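Local coordinates for CurF (Lyngbya majuscula, PDB 5DP2), which is an NADP-binding enoyl reductase-type domain that acts as a cyclopropanase in the biosynthesis of curacin A, at residues Val95-Ala107 and Pro121-Met133. Numbering follows the deposited sequence.
Sequences VSQWKVGDEVILA and PDDLLAKPSDLSM
Strands 103-107 and 124-126 pair antiparallel through I105 and L125, whose backbones exchange two hydrogen bonds: I105 N reaches L125 O at 2.8 Å, and L125 N returns to I105 O. A107 N to D123 O and K127 N to E103 O extend the pairing at either end. E103 and K127 run side by side; their salt bridge is weak, NZ to OE1 3.4 Å. K127 NZ also donates to L131 O at 2.6 Å and to P128 O, carbonyls of the type I turn that follows, consistent with its loose hold on E103. The methyl CE of M133 lies against the aliphatic stem and carboxylate of E103.

At the other end the indole of W98 points NE1 at P121 O, 3.0 Å away, at an N-H...O angle of 160°, the oxygen near the ring plane. A chi1 of -60° sets CG anti to the carbonyl carbon and swings the ring over L124, whose CD1 stands above the five-membered ring in a CH-pi contact, 4.1 Å from its centroid and 14° off the normal. Q97 CG backs the opposite face. With an alanine in place of W98 the indole N-H to P121 O is gone, and L124 CD1 would probably lose the ring face it packs on.

On one sheet face L124 CD2 packs on L106 CG at 3.8 Å; on the other, I105 and L125 meet W296 and F140 of two helices. In the GroES-like part, 103-107 lies between 83-91 and 124-126; backbone bonds run through the middle, apolar side chains cover both faces, and side-chain polar contacts lie at the ends.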
# COMPACT_ATOMS: atom_id res chain seq x y z
N VAL A 95 18.70 24.06 0.40
CA VAL A 95 17.46 23.56 0.97
C VAL A 95 17.28 24.10 2.36
O VAL A 95 18.18 23.99 3.20
CB VAL A 95 17.45 22.03 1.04
CG1 VAL A 95 16.25 21.50 1.83
CG2 VAL A 95 17.50 21.44 -0.35
N SER A 96 16.08 24.64 2.58
CA SER A 96 15.63 25.17 3.87
C SER A 96 14.59 24.30 4.59
O SER A 96 14.43 24.43 5.80
CB SER A 96 15.02 26.58 3.68
OG SER A 96 14.00 26.56 2.68
N GLN A 97 13.87 23.47 3.84
CA GLN A 97 12.69 22.76 4.35
C GLN A 97 13.02 21.67 5.38
O GLN A 97 12.20 21.33 6.22
CB GLN A 97 11.88 22.14 3.19
CG GLN A 97 10.58 21.46 3.63
CD GLN A 97 9.74 20.93 2.47
OE1 GLN A 97 10.01 21.21 1.30
NE2 GLN A 97 8.71 20.15 2.81
N TRP A 98 14.20 21.09 5.26
CA TRP A 98 14.63 19.97 6.09
C TRP A 98 16.03 20.25 6.60
O TRP A 98 16.80 20.98 5.96
CB TRP A 98 14.63 18.66 5.27
CG TRP A 98 13.27 18.32 4.72
CD1 TRP A 98 12.88 18.39 3.42
CD2 TRP A 98 12.14 17.85 5.46
NE1 TRP A 98 11.57 18.03 3.31
CE2 TRP A 98 11.10 17.67 4.55
CE3 TRP A 98 11.92 17.54 6.80
CZ2 TRP A 98 9.84 17.24 4.93
CZ3 TRP A 98 10.66 17.10 7.18
CH2 TRP A 98 9.65 16.95 6.25
N LYS A 99 16.36 19.62 7.73
CA LYS A 99 17.70 19.74 8.30
C LYS A 99 18.16 18.38 8.84
O LYS A 99 17.36 17.48 9.09
CB LYS A 99 17.70 20.80 9.40
CG LYS A 99 16.90 20.41 10.60
CD LYS A 99 16.62 21.62 11.49
CE LYS A 99 15.93 21.21 12.77
NZ LYS A 99 14.56 20.67 12.56
N VAL A 100 19.47 18.27 9.01
CA VAL A 100 20.05 17.05 9.52
C VAL A 100 19.38 16.65 10.84
O VAL A 100 19.22 17.49 11.74
CB VAL A 100 21.58 17.20 9.67
CG1 VAL A 100 22.19 16.03 10.41
CG2 VAL A 100 22.25 17.35 8.31
N GLY A 101 18.98 15.38 10.94
CA GLY A 101 18.35 14.83 12.12
C GLY A 101 16.83 14.73 12.02
O GLY A 101 16.21 14.04 12.83
N ASP A 102 16.21 15.41 11.06
CA ASP A 102 14.78 15.30 10.90
C ASP A 102 14.39 13.85 10.54
O ASP A 102 15.05 13.21 9.73
CB ASP A 102 14.29 16.25 9.81
CG ASP A 102 14.30 17.74 10.19
OD1 ASP A 102 14.39 18.07 11.39
OD2 ASP A 102 14.15 18.56 9.25
N GLU A 103 13.28 13.39 11.10
CA GLU A 103 12.76 12.05 10.83
C GLU A 103 11.60 12.16 9.85
O GLU A 103 10.68 12.98 10.03
CB GLU A 103 12.34 11.37 12.13
CG GLU A 103 13.51 11.16 13.08
CD GLU A 103 13.15 10.45 14.35
OE1 GLU A 103 11.96 10.42 14.68
OE2 GLU A 103 14.08 9.91 14.98
N VAL A 104 11.65 11.34 8.79
CA VAL A 104 10.76 11.50 7.66
C VAL A 104 10.17 10.17 7.16
O VAL A 104 10.79 9.10 7.28
CB VAL A 104 11.49 12.21 6.48
CG1 VAL A 104 11.83 13.65 6.89
CG2 VAL A 104 12.73 11.46 6.03
N ILE A 105 8.98 10.30 6.60
CA ILE A 105 8.39 9.30 5.71
C ILE A 105 8.75 9.70 4.29
O ILE A 105 8.62 10.87 3.89
CB ILE A 105 6.85 9.26 5.89
CG1 ILE A 105 6.45 8.75 7.28
CG2 ILE A 105 6.18 8.46 4.77
CD1 ILE A 105 5.02 9.00 7.64
N LEU A 106 9.21 8.71 3.49
CA LEU A 106 9.50 8.93 2.07
C LEU A 106 8.26 8.57 1.26
O LEU A 106 7.79 7.42 1.30
CB LEU A 106 10.71 8.13 1.62
CG LEU A 106 12.03 8.45 2.33
CD1 LEU A 106 12.24 7.61 3.58
CD2 LEU A 106 13.20 8.27 1.35
N ALA A 107 7.76 9.55 0.50
CA ALA A 107 6.56 9.37 -0.33
C ALA A 107 6.98 8.84 -1.70
O ALA A 107 7.64 9.55 -2.47
CB ALA A 107 5.86 10.71 -0.47
N PRO A 121 13.12 17.71 -1.55
CA PRO A 121 12.39 18.01 -0.31
C PRO A 121 10.90 17.75 -0.38
O PRO A 121 10.30 17.44 0.64
CB PRO A 121 12.66 19.52 -0.08
CG PRO A 121 13.68 19.89 -1.02
CD PRO A 121 13.93 18.84 -2.01
N ASP A 122 10.29 17.91 -1.55
CA ASP A 122 8.85 17.70 -1.73
C ASP A 122 8.45 16.22 -1.75
O ASP A 122 7.27 15.90 -1.85
CB ASP A 122 8.35 18.37 -3.00
CG ASP A 122 8.45 19.89 -2.95
OD1 ASP A 122 8.54 20.50 -1.85
OD2 ASP A 122 8.42 20.49 -4.04
N ASP A 123 9.42 15.33 -1.66
CA ASP A 123 9.17 13.89 -1.61
C ASP A 123 9.16 13.34 -0.20
O ASP A 123 9.12 12.12 -0.03
CB ASP A 123 10.30 13.11 -2.34
CG ASP A 123 10.44 13.39 -3.79
OD1 ASP A 123 9.40 13.40 -4.41
OD2 ASP A 123 11.58 13.54 -4.30
N LEU A 124 9.27 14.21 0.81
CA LEU A 124 9.37 13.81 2.20
C LEU A 124 8.21 14.39 3.00
O LEU A 124 7.74 15.51 2.73
CB LEU A 124 10.69 14.33 2.79
CG LEU A 124 11.94 13.80 2.10
CD1 LEU A 124 13.18 14.44 2.73
CD2 LEU A 124 12.00 12.28 2.14
N LEU A 125 7.79 13.64 4.02
CA LEU A 125 6.73 14.03 4.96
C LEU A 125 7.28 13.85 6.37
O LEU A 125 8.05 12.95 6.64
CB LEU A 125 5.50 13.13 4.76
CG LEU A 125 4.85 13.21 3.37
CD1 LEU A 125 3.82 12.09 3.23
CD2 LEU A 125 4.23 14.58 3.11
N ALA A 126 6.87 14.72 7.29
CA ALA A 126 7.32 14.61 8.67
C ALA A 126 6.74 13.36 9.34
O ALA A 126 5.52 13.12 9.33
CB ALA A 126 6.92 15.85 9.45
N LYS A 127 7.62 12.55 9.92
CA LYS A 127 7.19 11.34 10.63
C LYS A 127 6.42 11.74 11.91
O LYS A 127 6.89 12.61 12.63
CB LYS A 127 8.40 10.52 11.05
CG LYS A 127 8.04 9.26 11.82
CD LYS A 127 9.30 8.55 12.22
CE LYS A 127 9.13 7.77 13.48
NZ LYS A 127 9.02 8.70 14.67
N PRO A 128 5.30 11.07 12.23
CA PRO A 128 4.67 11.30 13.54
C PRO A 128 5.67 11.00 14.67
O PRO A 128 6.25 9.92 14.73
CB PRO A 128 3.49 10.30 13.53
CG PRO A 128 3.18 10.10 12.07
CD PRO A 128 4.52 10.11 11.42
N SER A 129 5.91 11.95 15.57
CA SER A 129 7.02 11.83 16.51
C SER A 129 6.87 10.73 17.55
O SER A 129 7.88 10.19 18.02
CB SER A 129 7.26 13.15 17.22
OG SER A 129 6.12 13.54 17.96
N ASP A 130 5.63 10.36 17.88
CA ASP A 130 5.42 9.38 18.95
C ASP A 130 5.44 7.93 18.46
O ASP A 130 5.44 7.00 19.27
CB ASP A 130 4.12 9.65 19.71
CG ASP A 130 4.16 10.95 20.49
OD1 ASP A 130 5.25 11.37 20.91
OD2 ASP A 130 3.09 11.57 20.67
N LEU A 131 5.53 7.72 17.15
CA LEU A 131 5.62 6.38 16.60
C LEU A 131 7.09 5.98 16.44
O LEU A 131 7.96 6.81 16.17
CB LEU A 131 4.93 6.32 15.25
CG LEU A 131 3.45 6.62 15.24
CD1 LEU A 131 2.90 6.47 13.83
CD2 LEU A 131 2.70 5.74 16.23
N SER A 132 7.37 4.69 16.59
CA SER A 132 8.69 4.17 16.22
C SER A 132 8.88 4.19 14.70
O SER A 132 7.90 4.33 13.95
CB SER A 132 8.85 2.76 16.77
OG SER A 132 8.02 1.88 16.03
N MET A 133 10.13 4.05 14.26
CA MET A 133 10.37 3.90 12.83
C MET A 133 9.59 2.75 12.21
O MET A 133 8.97 2.91 11.17
CB MET A 133 11.87 3.77 12.53
CG MET A 133 12.68 5.04 12.74
SD MET A 133 12.38 6.22 11.43
CE MET A 133 13.33 7.60 11.99
O HOH W 1 7.34 18.06 1.70
O HOH W 2 10.70 10.46 17.31
O HOH W 3 9.63 12.48 14.44
O HOH W 4 10.46 9.93 -1.65
O HOH W 5 7.63 11.22 -4.66